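Local coordinates for cytosol aminopeptidase (Coxiella burnetii, PDB 3IJ3), which probably acts as a manganese-dependent metallopeptidase of the M17 family, cleaving single residues from the amino-terminal ends of peptides, at residues A[125-130]-A[160-165]; A[133-138]-A[172-177]; A[374-379]-A[427-432]; A[388-391]-A[396-399]; A[390-395]-A[473-478]. One frame throughout, in Å; residues are numbered along the deposited sequence.

Contact 1. Residues A[125-130]-A[160-165]; sequences YYERAL and RKRVTD. With SO4 (sulfate ion), chain H.
The carboxylate of Glu-127 is approached on both of its oxygens from helix 157-178: OE1 is hydrogen-bonded to ND1 of His-159, one residue before segment 160-165, while OE2 rests 3.2 Å from CG of Arg-162. Carboxylate and guanidinium planes are only 13° apart, yet they form no direct salt bridge, since Glu-127 OE2 and Arg-162 NE remain 4.7 Å apart. With CG anti to the backbone N (chi1 -176°) and an extended chain, Glu-127 spans the gap between the two helical segments, whose axes come within 10.0 Å. On the way its CG passes CG2 of Val-163 at 3.6 Å, the two side chains running in opposite directions. CB of Leu-130 adds a looser contact to the same Val-163 CG2 at 4.2 Å.

Arg-162 is bent at chi2 and chi3, which turns its guanidinium onto a sulfate ion, probably from the crystallisation liquor. Sulfate O4 lies over one face, and NH1 comes close to O3 at a strongly bent angle, though so short a bond is doubtful. NH2 makes a salt bridge with Glu-478, and Gln-290 also holds the sulfate.

Glu-127 is therefore oriented chiefly by a histidine, whereas Arg-162 directs its charge to other anions. The direct touch is a carboxylate oxygen on an arginine methylene and carbon against carbon at Val-163, with the opposite charges adding, at most, a longer-range attraction.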
# COMPACT_ATOMS: atom_id res chain seq x y z
N TYR A 125 19.58 -28.51 36.67
CA TYR A 125 19.68 -28.81 35.24
C TYR A 125 19.00 -30.14 34.91
O TYR A 125 18.45 -30.31 33.83
CB TYR A 125 21.12 -28.77 34.75
CG TYR A 125 21.72 -27.41 34.94
CD1 TYR A 125 21.29 -26.33 34.18
CD2 TYR A 125 22.72 -27.19 35.89
CE1 TYR A 125 21.83 -25.08 34.36
CE2 TYR A 125 23.26 -25.94 36.07
CZ TYR A 125 22.81 -24.89 35.31
OH TYR A 125 23.35 -23.63 35.48
N TYR A 126 19.07 -31.08 35.86
CA TYR A 126 18.41 -32.38 35.73
C TYR A 126 16.90 -32.16 35.64
O TYR A 126 16.22 -32.72 34.77
CB TYR A 126 18.79 -33.21 36.95
CG TYR A 126 18.22 -34.60 37.07
CD1 TYR A 126 18.42 -35.55 36.09
CD2 TYR A 126 17.62 -35.00 38.26
CE1 TYR A 126 17.95 -36.85 36.24
CE2 TYR A 126 17.15 -36.29 38.43
CZ TYR A 126 17.32 -37.21 37.42
OH TYR A 126 16.86 -38.49 37.61
N GLU A 127 16.38 -31.31 36.52
CA GLU A 127 14.95 -31.01 36.53
C GLU A 127 14.51 -30.28 35.24
O GLU A 127 13.44 -30.55 34.69
CB GLU A 127 14.63 -30.23 37.79
CG GLU A 127 13.21 -29.90 38.04
CD GLU A 127 13.04 -29.28 39.43
OE1 GLU A 127 13.30 -29.99 40.43
OE2 GLU A 127 12.65 -28.11 39.50
N ARG A 128 15.33 -29.34 34.75
CA ARG A 128 15.02 -28.65 33.49
C ARG A 128 14.97 -29.62 32.30
O ARG A 128 14.15 -29.46 31.40
CB ARG A 128 16.04 -27.59 33.17
CG ARG A 128 16.01 -26.44 34.07
CD ARG A 128 17.04 -25.42 33.65
NE ARG A 128 17.16 -24.38 34.65
CZ ARG A 128 18.00 -23.36 34.55
NH1 ARG A 128 18.78 -23.22 33.48
NH2 ARG A 128 18.02 -22.48 35.52
N ALA A 129 15.88 -30.59 32.27
CA ALA A 129 15.89 -31.59 31.22
C ALA A 129 14.61 -32.44 31.30
O ALA A 129 13.99 -32.72 30.28
CB ALA A 129 17.15 -32.48 31.32
N LEU A 130 14.23 -32.86 32.50
CA LEU A 130 13.00 -33.62 32.67
C LEU A 130 11.78 -32.84 32.15
O LEU A 130 10.91 -33.38 31.46
CB LEU A 130 12.79 -33.99 34.15
CG LEU A 130 13.79 -34.96 34.78
CD1 LEU A 130 13.70 -34.92 36.32
CD2 LEU A 130 13.58 -36.38 34.26
N ARG A 160 9.11 -34.87 41.00
CA ARG A 160 7.80 -35.11 40.39
C ARG A 160 6.81 -33.96 40.53
O ARG A 160 6.19 -33.57 39.52
CB ARG A 160 7.22 -36.40 40.95
CG ARG A 160 6.01 -36.96 40.24
CD ARG A 160 5.80 -38.40 40.75
NE ARG A 160 6.95 -39.27 40.41
CZ ARG A 160 7.20 -40.47 40.97
NH1 ARG A 160 6.39 -40.94 41.92
NH2 ARG A 160 8.27 -41.19 40.61
N LYS A 161 6.65 -33.43 41.74
CA LYS A 161 5.70 -32.35 41.97
C LYS A 161 6.09 -31.08 41.19
O LYS A 161 5.26 -30.47 40.50
CB LYS A 161 5.58 -32.00 43.45
CG LYS A 161 4.43 -30.98 43.75
CD LYS A 161 4.47 -30.42 45.15
CE LYS A 161 3.20 -29.66 45.49
NZ LYS A 161 2.75 -28.73 44.44
N ARG A 162 7.35 -30.67 41.30
CA ARG A 162 7.77 -29.44 40.63
C ARG A 162 7.66 -29.56 39.11
O ARG A 162 7.19 -28.63 38.44
CB ARG A 162 9.20 -29.12 41.00
CG ARG A 162 9.68 -27.78 40.50
CD ARG A 162 9.12 -26.64 41.27
NE ARG A 162 9.52 -26.70 42.69
CZ ARG A 162 9.44 -25.67 43.53
NH1 ARG A 162 9.81 -25.83 44.79
NH2 ARG A 162 9.01 -24.48 43.11
N VAL A 163 8.12 -30.67 38.55
CA VAL A 163 8.03 -30.85 37.11
C VAL A 163 6.56 -30.94 36.63
O VAL A 163 6.20 -30.34 35.62
CB VAL A 163 8.87 -32.08 36.63
CG1 VAL A 163 8.54 -32.41 35.18
CG2 VAL A 163 10.36 -31.80 36.84
N THR A 164 5.74 -31.67 37.38
CA THR A 164 4.33 -31.82 37.02
C THR A 164 3.59 -30.49 37.10
O THR A 164 2.84 -30.14 36.18
CB THR A 164 3.61 -32.86 37.91
OG1 THR A 164 4.27 -34.13 37.78
CG2 THR A 164 2.14 -33.01 37.48
N ASP A 165 3.83 -29.75 38.18
CA ASP A 165 3.20 -28.44 38.41
C ASP A 165 3.53 -27.53 37.21
O ASP A 165 2.64 -26.89 36.64
CB ASP A 165 3.70 -27.76 39.71
CG ASP A 165 3.09 -28.35 40.99
OD1 ASP A 165 2.19 -29.21 40.90
OD2 ASP A 165 3.52 -27.94 42.08
S SO4 H . 8.07 -28.94 45.48
O1 SO4 H . 8.56 -30.32 45.44
O2 SO4 H . 7.11 -28.79 46.58
O3 SO4 H . 9.19 -28.04 45.73
O4 SO4 H . 7.43 -28.60 44.22

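Contact 2. Residues A[133-138]-A[172-177]; sequences FGLGSY and LIRDLI
A type I beta turn from Leu-135 to Tyr-138 closes segment 133-138 beside helix 172-177, the nearest alpha carbons, those of Tyr-138 and Arg-174, standing 9.0 Å apart. Two long side chains bridge that distance by sliding past each other in opposite directions. Arg-174 is extended from CG to NE and sends NH1 to the carbonyl O of Leu-135, a 2.8 Å hydrogen bond that is nearly straight (167°) and lies in the guanidinium plane. CB of Tyr-138 meets the edge of the same group, 3.2 Å from NH1, and Leu-135 CD2 sits over one of its faces, offset toward the rim. NH2 has partners elsewhere, a salt bridge to Glu-466 and a bond to the carbonyl of Gly-460, so several groups fix the rotation of this buried cation.

Helix 157-178 is the long helix that, as in other M17 leucine aminopeptidases, leads from the N-terminal domain into the catalytic one, and the turn is pinned against its C-terminal part. The Tyr-138 ring lies along the arginine's aliphatic portion: CD of Arg-174 makes a CH-pi contact 3.9 Å from the ring centroid, almost exactly above it, while ring and guanidinium planes are 71° apart. With CG anti to its own nitrogen, Tyr-138 carries its hydroxyl as far as Asp-175, donating to OD1 at 2.6 Å. That oxygen is met on its anti side, 18° out of the carboxylate plane. The same hydroxyl is also hydrogen-bonded to ND2 of Asn-178, and Tyr-171 packs edge-to-face with the tyrosine ring.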
# COMPACT_ATOMS: atom_id res chain seq x y z
N PHE A 133 11.72 -32.39 28.24
CA PHE A 133 11.19 -33.58 27.59
C PHE A 133 9.66 -33.51 27.48
O PHE A 133 9.08 -33.77 26.40
CB PHE A 133 11.58 -34.86 28.34
CG PHE A 133 11.00 -36.10 27.73
CD1 PHE A 133 11.64 -36.72 26.67
CD2 PHE A 133 9.78 -36.60 28.15
CE1 PHE A 133 11.09 -37.84 26.08
CE2 PHE A 133 9.24 -37.72 27.55
CZ PHE A 133 9.89 -38.33 26.52
N GLY A 134 9.02 -33.19 28.60
CA GLY A 134 7.57 -33.08 28.65
C GLY A 134 7.04 -31.98 27.73
O GLY A 134 6.07 -32.19 27.01
N LEU A 135 7.70 -30.82 27.74
CA LEU A 135 7.28 -29.69 26.89
C LEU A 135 7.33 -30.02 25.41
O LEU A 135 6.48 -29.58 24.63
CB LEU A 135 8.11 -28.45 27.19
CG LEU A 135 7.87 -27.88 28.59
CD1 LEU A 135 8.72 -26.65 28.82
CD2 LEU A 135 6.38 -27.56 28.81
N GLY A 136 8.31 -30.83 25.01
CA GLY A 136 8.42 -31.26 23.63
C GLY A 136 7.47 -32.37 23.25
O GLY A 136 7.40 -32.72 22.07
N SER A 137 6.76 -32.94 24.22
CA SER A 137 5.77 -34.01 23.96
C SER A 137 4.35 -33.45 23.72
O SER A 137 3.40 -34.19 23.45
CB SER A 137 5.76 -35.00 25.13
OG SER A 137 7.04 -35.59 25.28
N TYR A 138 4.22 -32.13 23.85
CA TYR A 138 2.95 -31.45 23.68
C TYR A 138 2.37 -31.51 22.26
O TYR A 138 3.07 -31.23 21.28
CB TYR A 138 3.11 -29.97 24.09
CG TYR A 138 1.85 -29.15 23.96
CD1 TYR A 138 0.93 -29.07 25.00
CD2 TYR A 138 1.59 -28.42 22.80
CE1 TYR A 138 -0.24 -28.32 24.88
CE2 TYR A 138 0.44 -27.66 22.67
CZ TYR A 138 -0.48 -27.61 23.70
OH TYR A 138 -1.62 -26.84 23.54
N LEU A 172 -1.56 -25.76 30.12
CA LEU A 172 -2.78 -24.96 30.24
C LEU A 172 -2.64 -23.67 29.42
O LEU A 172 -3.54 -23.29 28.68
CB LEU A 172 -3.09 -24.64 31.70
CG LEU A 172 -4.24 -23.68 31.96
CD1 LEU A 172 -5.56 -24.29 31.43
CD2 LEU A 172 -4.34 -23.41 33.49
N ILE A 173 -1.51 -22.97 29.60
CA ILE A 173 -1.25 -21.72 28.88
C ILE A 173 -1.27 -21.96 27.37
O ILE A 173 -1.93 -21.22 26.62
CB ILE A 173 0.10 -21.10 29.32
CG1 ILE A 173 -0.02 -20.61 30.76
CG2 ILE A 173 0.51 -19.92 28.42
CD1 ILE A 173 1.29 -20.19 31.40
N ARG A 174 -0.56 -23.00 26.93
CA ARG A 174 -0.53 -23.36 25.52
C ARG A 174 -1.92 -23.67 25.01
O ARG A 174 -2.29 -23.21 23.93
CB ARG A 174 0.42 -24.53 25.27
CG ARG A 174 1.89 -24.17 25.41
CD ARG A 174 2.73 -25.43 25.30
NE ARG A 174 4.17 -25.14 25.24
CZ ARG A 174 5.10 -26.07 25.02
NH1 ARG A 174 4.76 -27.35 24.92
NH2 ARG A 174 6.38 -25.73 24.96
N ASP A 175 -2.69 -24.45 25.77
CA ASP A 175 -4.05 -24.83 25.37
C ASP A 175 -4.97 -23.62 25.23
O ASP A 175 -5.70 -23.51 24.23
CB ASP A 175 -4.70 -25.83 26.36
CG ASP A 175 -4.14 -27.27 26.26
OD1 ASP A 175 -3.45 -27.62 25.29
OD2 ASP A 175 -4.46 -28.07 27.18
N LEU A 176 -4.95 -22.71 26.20
CA LEU A 176 -5.81 -21.54 26.15
C LEU A 176 -5.47 -20.67 24.93
O LEU A 176 -6.36 -20.21 24.23
CB LEU A 176 -5.70 -20.73 27.45
CG LEU A 176 -6.26 -21.42 28.69
CD1 LEU A 176 -5.93 -20.59 29.98
CD2 LEU A 176 -7.77 -21.66 28.57
N ILE A 177 -4.19 -20.43 24.70
CA ILE A 177 -3.76 -19.61 23.55
C ILE A 177 -4.11 -20.30 22.23
O ILE A 177 -4.64 -19.67 21.31
CB ILE A 177 -2.25 -19.29 23.63
CG1 ILE A 177 -2.00 -18.35 24.81
CG2 ILE A 177 -1.74 -18.62 22.30
CD1 ILE A 177 -0.53 -18.22 25.19

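Contact 3. Residues A[374-379]-A[427-432]; sequences ALFANQ and GAITAA
Ala-428 is the first residue of helix 427-432 to meet Phe-376, in a strand-on-helix layer of the mixed alpha/beta catalytic domain; the axes of strand 374-377 and the helix approach to 10.0 Å at 37°. CB of Ala-428 is 4.1 Å from CZ of Phe-376, at the far end of the ring, and the Ala-428 carbonyl O is nearer still, 3.6 Å from that atom. Ile-429 follows: its CA meets the ring obliquely, and CG1 is 4.1 Å from CE1 of Phe-376. Beyond this, the isoleucine packs on Ala-367 of a neighbouring subunit, so the helix meets both the sheet and a subunit interface.

One turn after Ala-428 comes Ala-432, where the backbones are nearest, CA of Ala-432 lying 7.0 Å from CA of Phe-376. Here the small side chain lets the helix come down on the aromatic face. Phe-376 has CG anti to its own carbonyl carbon (chi1 -64°), which turns the ring toward the helix, while its backbone pairs with His-447 on strand 445-454. The methyl of Ala-432 makes a CH-pi contact over the ring, its CB 3.4 Å from the Phe-376 centroid and 11° from the ring normal.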
# COMPACT_ATOMS: atom_id res chain seq x y z
N ALA A 374 9.57 -8.19 27.00
CA ALA A 374 9.95 -6.90 27.49
C ALA A 374 9.40 -6.69 28.89
O ALA A 374 8.23 -6.95 29.16
CB ALA A 374 9.39 -5.81 26.58
N LEU A 375 10.26 -6.20 29.77
CA LEU A 375 9.91 -5.87 31.14
C LEU A 375 9.99 -4.39 31.36
O LEU A 375 10.99 -3.74 31.00
CB LEU A 375 10.89 -6.51 32.13
CG LEU A 375 10.88 -6.04 33.60
CD1 LEU A 375 9.53 -6.40 34.33
CD2 LEU A 375 12.06 -6.61 34.38
N PHE A 376 8.93 -3.84 31.93
CA PHE A 376 8.93 -2.46 32.40
C PHE A 376 8.63 -2.52 33.90
O PHE A 376 7.80 -3.31 34.35
CB PHE A 376 7.84 -1.61 31.74
CG PHE A 376 8.01 -1.42 30.25
CD1 PHE A 376 8.59 -0.26 29.74
CD2 PHE A 376 7.60 -2.41 29.36
CE1 PHE A 376 8.72 -0.08 28.37
CE2 PHE A 376 7.74 -2.23 27.98
CZ PHE A 376 8.27 -1.08 27.49
N ALA A 377 9.28 -1.65 34.68
CA ALA A 377 9.00 -1.61 36.10
C ALA A 377 9.20 -0.19 36.62
O ALA A 377 10.14 0.50 36.22
CB ALA A 377 9.85 -2.61 36.87
N ASN A 378 8.30 0.22 37.51
CA ASN A 378 8.34 1.56 38.09
C ASN A 378 9.30 1.72 39.24
O ASN A 378 9.49 2.85 39.72
CB ASN A 378 6.95 2.05 38.48
CG ASN A 378 6.35 1.29 39.64
OD1 ASN A 378 6.93 0.32 40.13
ND2 ASN A 378 5.16 1.73 40.09
N GLN A 379 9.89 0.62 39.69
CA GLN A 379 10.87 0.64 40.78
C GLN A 379 12.10 -0.16 40.35
O GLN A 379 11.99 -1.31 39.90
CB GLN A 379 10.27 0.08 42.08
CG GLN A 379 9.19 1.03 42.68
CD GLN A 379 8.72 0.61 44.04
OE1 GLN A 379 9.33 -0.24 44.69
NE2 GLN A 379 7.63 1.23 44.52
N GLY A 427 6.74 2.19 20.22
CA GLY A 427 5.44 1.58 20.46
C GLY A 427 5.25 0.96 21.82
O GLY A 427 4.25 1.23 22.49
N ALA A 428 6.23 0.12 22.20
CA ALA A 428 6.25 -0.59 23.49
C ALA A 428 6.34 0.36 24.64
O ALA A 428 5.55 0.25 25.63
CB ALA A 428 7.39 -1.56 23.55
N ILE A 429 7.23 1.36 24.50
CA ILE A 429 7.39 2.30 25.61
C ILE A 429 6.09 3.03 25.78
O ILE A 429 5.63 3.25 26.90
CB ILE A 429 8.52 3.27 25.37
CG1 ILE A 429 9.84 2.50 25.39
CG2 ILE A 429 8.54 4.41 26.45
CD1 ILE A 429 11.03 3.30 24.88
N THR A 430 5.49 3.42 24.65
CA THR A 430 4.25 4.17 24.68
C THR A 430 3.14 3.45 25.48
O THR A 430 2.49 4.07 26.34
CB THR A 430 3.81 4.55 23.20
OG1 THR A 430 4.85 5.30 22.57
CG2 THR A 430 2.52 5.39 23.23
N ALA A 431 2.92 2.16 25.24
CA ALA A 431 1.90 1.39 25.95
C ALA A 431 2.13 1.32 27.46
O ALA A 431 1.20 1.47 28.28
CB ALA A 431 1.77 0.00 25.38
N ALA A 432 3.38 1.07 27.82
CA ALA A 432 3.79 0.99 29.20
C ALA A 432 3.62 2.34 29.89
O ALA A 432 3.17 2.38 31.05
CB ALA A 432 5.26 0.49 29.29

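Contact 4. Residues A[388-391]-A[396-399]; sequences DASL and PLWR
Ser-390 meets the loop ahead of strand 398-399 with both atoms of its side chain. CB points toward that loop and packs against the isobutyl group of Leu-397, 3.6 Å from CG and 4.0 Å from CD2. From CB the hydroxyl swings anti to the serine's backbone nitrogen (chi1 -178°), which lays OG along the backbone where Pro-396 passes into Leu-397. There OG is 3.5 Å from the alpha carbon of Pro-396 and 3.3 Å from the amide N of Leu-397. Its clear partner is Asp-395, just ahead of Pro-396: OG of Ser-390 donates to the carbonyl O of Asp-395 at 2.8 Å, approaching from above the carbonyl plane. The buried hydroxyl is thus satisfied by the polypeptide that follows its own helix, and the helix is tied to the chain leaving it.

Leu-397 owes its place to its own torsion: CG sits between the backbone N and the carbonyl carbon (chi1 65°), a crowded position that brings the branch point against the serine. A tetraethylene glycol molecule, probably from the crystallisation liquor, lies about 3 Å from the Ser-390 side chain.

The contact closes the return of a beta-alpha-beta unit made of strand 374-377, helix 380-393 and strand 398-399, the two strands being parallel neighbours in the sheet. Leu-397 also reaches Ile-387 on the helix and Ala-472 on helix 470-481, while Pro-396 packs on Phe-403 of a neighbouring subunit.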
# COMPACT_ATOMS: atom_id res chain seq x y z
N ASP A 388 17.75 -10.56 37.57
CA ASP A 388 18.54 -11.62 38.25
C ASP A 388 17.84 -12.98 38.15
O ASP A 388 18.49 -14.00 37.85
CB ASP A 388 18.74 -11.29 39.74
CG ASP A 388 19.71 -10.13 39.97
OD1 ASP A 388 20.44 -9.77 39.03
OD2 ASP A 388 19.75 -9.61 41.12
N ALA A 389 16.53 -12.99 38.39
CA ALA A 389 15.73 -14.22 38.30
C ALA A 389 15.77 -14.79 36.88
O ALA A 389 15.80 -16.01 36.70
CB ALA A 389 14.26 -13.95 38.74
N SER A 390 15.76 -13.91 35.87
CA SER A 390 15.83 -14.33 34.47
C SER A 390 17.11 -15.11 34.17
O SER A 390 17.10 -16.11 33.45
CB SER A 390 15.84 -13.07 33.59
OG SER A 390 15.87 -13.40 32.24
N LEU A 391 18.21 -14.62 34.71
CA LEU A 391 19.52 -15.26 34.52
C LEU A 391 19.59 -16.60 35.26
O LEU A 391 20.04 -17.62 34.69
CB LEU A 391 20.62 -14.31 34.97
CG LEU A 391 20.84 -13.11 34.07
CD1 LEU A 391 21.82 -12.12 34.69
CD2 LEU A 391 21.33 -13.58 32.69
N PRO A 396 14.48 -15.94 29.48
CA PRO A 396 14.88 -14.59 29.11
C PRO A 396 13.85 -13.48 29.18
O PRO A 396 12.69 -13.69 28.89
CB PRO A 396 15.41 -14.72 27.67
CG PRO A 396 15.04 -16.04 27.20
CD PRO A 396 14.60 -16.90 28.37
N LEU A 397 14.34 -12.30 29.57
CA LEU A 397 13.58 -11.09 29.61
C LEU A 397 14.57 -9.93 29.49
O LEU A 397 15.78 -10.11 29.74
CB LEU A 397 12.71 -11.01 30.86
CG LEU A 397 13.26 -10.93 32.25
CD1 LEU A 397 13.60 -9.48 32.56
CD2 LEU A 397 12.23 -11.46 33.28
N TRP A 398 14.07 -8.77 29.10
CA TRP A 398 14.92 -7.61 28.94
C TRP A 398 14.15 -6.38 29.34
O TRP A 398 13.03 -6.18 28.90
CB TRP A 398 15.43 -7.49 27.49
CG TRP A 398 16.56 -6.51 27.35
CD1 TRP A 398 16.48 -5.17 26.99
CD2 TRP A 398 17.92 -6.76 27.63
NE1 TRP A 398 17.72 -4.61 27.03
CE2 TRP A 398 18.63 -5.56 27.42
CE3 TRP A 398 18.64 -7.90 28.04
CZ2 TRP A 398 20.01 -5.47 27.58
CZ3 TRP A 398 20.01 -7.80 28.22
CH2 TRP A 398 20.68 -6.60 27.98
N ARG A 399 14.80 -5.50 30.10
CA ARG A 399 14.11 -4.30 30.56
C ARG A 399 14.10 -3.19 29.49
O ARG A 399 15.14 -2.92 28.84
CB ARG A 399 14.78 -3.75 31.81
CG ARG A 399 13.95 -2.67 32.52
CD ARG A 399 14.69 -1.99 33.66
NE ARG A 399 13.79 -1.14 34.45
CZ ARG A 399 14.17 -0.43 35.50
NH1 ARG A 399 15.44 -0.46 35.90
NH2 ARG A 399 13.29 0.31 36.16

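Contact 5. Residues A[390-395]-A[473-478]; sequences SLKTDD and VFHYLE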
# COMPACT_ATOMS: atom_id res chain seq x y z
N SER A 390 15.76 -13.91 35.87
CA SER A 390 15.83 -14.33 34.47
C SER A 390 17.11 -15.11 34.17
O SER A 390 17.10 -16.11 33.45
CB SER A 390 15.84 -13.07 33.59
OG SER A 390 15.87 -13.40 32.24
N LEU A 391 18.21 -14.62 34.71
CA LEU A 391 19.52 -15.26 34.52
C LEU A 391 19.59 -16.60 35.26
O LEU A 391 20.04 -17.62 34.69
CB LEU A 391 20.62 -14.31 34.97
CG LEU A 391 20.84 -13.11 34.07
CD1 LEU A 391 21.82 -12.12 34.69
CD2 LEU A 391 21.33 -13.58 32.69
N LYS A 392 19.09 -16.62 36.50
CA LYS A 392 19.11 -17.87 37.28
C LYS A 392 18.28 -19.00 36.66
O LYS A 392 18.66 -20.17 36.73
CB LYS A 392 18.64 -17.63 38.72
CG LYS A 392 19.58 -16.77 39.54
CD LYS A 392 19.24 -16.84 41.04
CE LYS A 392 20.28 -16.12 41.92
NZ LYS A 392 20.35 -14.64 41.73
N THR A 393 17.14 -18.65 36.06
CA THR A 393 16.24 -19.61 35.45
C THR A 393 16.43 -19.83 33.95
O THR A 393 15.78 -20.70 33.37
CB THR A 393 14.78 -19.14 35.62
OG1 THR A 393 14.62 -17.83 35.04
CG2 THR A 393 14.39 -19.09 37.10
N ASP A 394 17.29 -19.04 33.32
CA ASP A 394 17.45 -19.07 31.85
C ASP A 394 16.07 -18.93 31.18
O ASP A 394 15.71 -19.69 30.27
CB ASP A 394 18.16 -20.34 31.35
CG ASP A 394 18.41 -20.30 29.82
OD1 ASP A 394 18.45 -19.18 29.24
OD2 ASP A 394 18.57 -21.38 29.20
N ASP A 395 15.26 -17.99 31.68
CA ASP A 395 13.96 -17.68 31.12
C ASP A 395 14.14 -16.21 30.74
O ASP A 395 13.99 -15.34 31.59
CB ASP A 395 12.88 -17.89 32.16
CG ASP A 395 11.49 -17.65 31.63
OD1 ASP A 395 11.29 -17.65 30.39
OD2 ASP A 395 10.59 -17.50 32.49
N VAL A 473 9.63 -14.96 36.76
CA VAL A 473 8.75 -14.28 37.73
C VAL A 473 8.50 -15.16 38.95
O VAL A 473 8.58 -14.68 40.08
CB VAL A 473 7.42 -13.82 37.13
CG1 VAL A 473 6.51 -13.20 38.23
CG2 VAL A 473 7.66 -12.83 35.97
N PHE A 474 8.21 -16.45 38.74
CA PHE A 474 7.96 -17.33 39.87
C PHE A 474 9.18 -17.47 40.77
O PHE A 474 9.05 -17.51 42.01
CB PHE A 474 7.42 -18.71 39.44
CG PHE A 474 6.96 -19.52 40.60
CD1 PHE A 474 5.78 -19.20 41.26
CD2 PHE A 474 7.71 -20.59 41.07
CE1 PHE A 474 5.36 -19.91 42.38
CE2 PHE A 474 7.28 -21.32 42.18
CZ PHE A 474 6.08 -20.97 42.83
N HIS A 475 10.36 -17.60 40.18
CA HIS A 475 11.60 -17.67 40.95
C HIS A 475 11.71 -16.42 41.85
O HIS A 475 12.01 -16.52 43.06
CB HIS A 475 12.81 -17.78 40.02
CG HIS A 475 14.12 -17.70 40.72
ND1 HIS A 475 14.81 -18.82 41.14
CD2 HIS A 475 14.88 -16.63 41.08
CE1 HIS A 475 15.92 -18.44 41.75
NE2 HIS A 475 15.98 -17.12 41.73
N TYR A 476 11.49 -15.25 41.27
CA TYR A 476 11.51 -14.00 42.01
C TYR A 476 10.53 -14.06 43.21
O TYR A 476 10.89 -13.72 44.35
CB TYR A 476 11.18 -12.79 41.09
CG TYR A 476 10.87 -11.58 41.90
CD1 TYR A 476 11.87 -10.92 42.58
CD2 TYR A 476 9.57 -11.17 42.11
CE1 TYR A 476 11.60 -9.84 43.38
CE2 TYR A 476 9.28 -10.09 42.92
CZ TYR A 476 10.30 -9.43 43.55
OH TYR A 476 10.04 -8.37 44.38
N LEU A 477 9.29 -14.50 42.97
CA LEU A 477 8.29 -14.58 44.02
C LEU A 477 8.70 -15.53 45.15
O LEU A 477 8.49 -15.23 46.32
CB LEU A 477 6.92 -14.97 43.46
CG LEU A 477 6.31 -13.96 42.48
CD1 LEU A 477 4.99 -14.52 41.91
CD2 LEU A 477 6.07 -12.60 43.16
N GLU A 478 9.28 -16.66 44.80
CA GLU A 478 9.74 -17.60 45.81
C GLU A 478 10.86 -17.00 46.66
O GLU A 478 10.88 -17.18 47.87
CB GLU A 478 10.20 -18.92 45.20
CG GLU A 478 9.07 -19.82 44.75
CD GLU A 478 9.53 -21.26 44.59
OE1 GLU A 478 10.52 -21.49 43.85
OE2 GLU A 478 8.89 -22.16 45.20
O HOH W 1 17.34 -14.36 41.92
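His-475 has CG anti to its backbone N (chi1 173°), which swings the imidazole out from helix 473-478 onto Lys-392 and Thr-393, while Thr-393, at chi1 57°, turns its methyl toward the histidine. CG2 of Thr-393 comes to 3.6 Å from CB of His-475 and leans obliquely on the ring beyond. The threonine's OG1 is directed back into its own helix, where it is hydrogen-bonded to the carbonyl of Ala-389.

Lys-392 crosses the imidazole at about a right angle. Its CB lies over one face, and CD approaches NE2 of His-475 to 3.3 Å, so aliphatic carbons do the touching. At chi4 the chain bends, leaving the lysine NZ 5.0 Å from the histidine NE2. A water fills this interval in the plane of the ring: it accepts from Lys-392 NZ at 3.0 Å and is hydrogen-bonded to His-475 NE2 at 3.1 Å. A positive amine so near would probably disfavour a second positive charge on the imidazole, an effect the water may soften.

Asp-395 adds a polar tie close by, its carboxylate receiving the backbone N-H groups of Ala-469 and Ala-472 around the start of helix 470-481. The chain changes direction at Asp-394, which has positive phi and is the C-prime residue of a Schellman motif: Asp-395 N bonds to Ser-390 O at 3.2 Å, and Asp-394 N bonds weakly to Leu-391 O, ending helix 380-393 against its neighbour.

In the fold
Contacts 1 and 2 join the same two helices, 123-135 and 157-178, with centres 14 Å apart; the first is partly buried, a carboxylate and a valine touching without a direct polar bond between the segments, whereas the second is buried and closed by directional hydrogen bonds. Contacts 3 and 4 are also buried and reach one sheet through the neighbouring strands 374-377 and 398-399, but one rests on an aromatic face and the other on a serine side chain packed against a leucine. Contact 5 shares Ser-390 and Leu-391 with contact 4 and, nearer the surface, admits a bridging water. It also touches contact 1 through the Arg-162 to Glu-478 salt bridge, linking the inter-domain helix with helix 470-481.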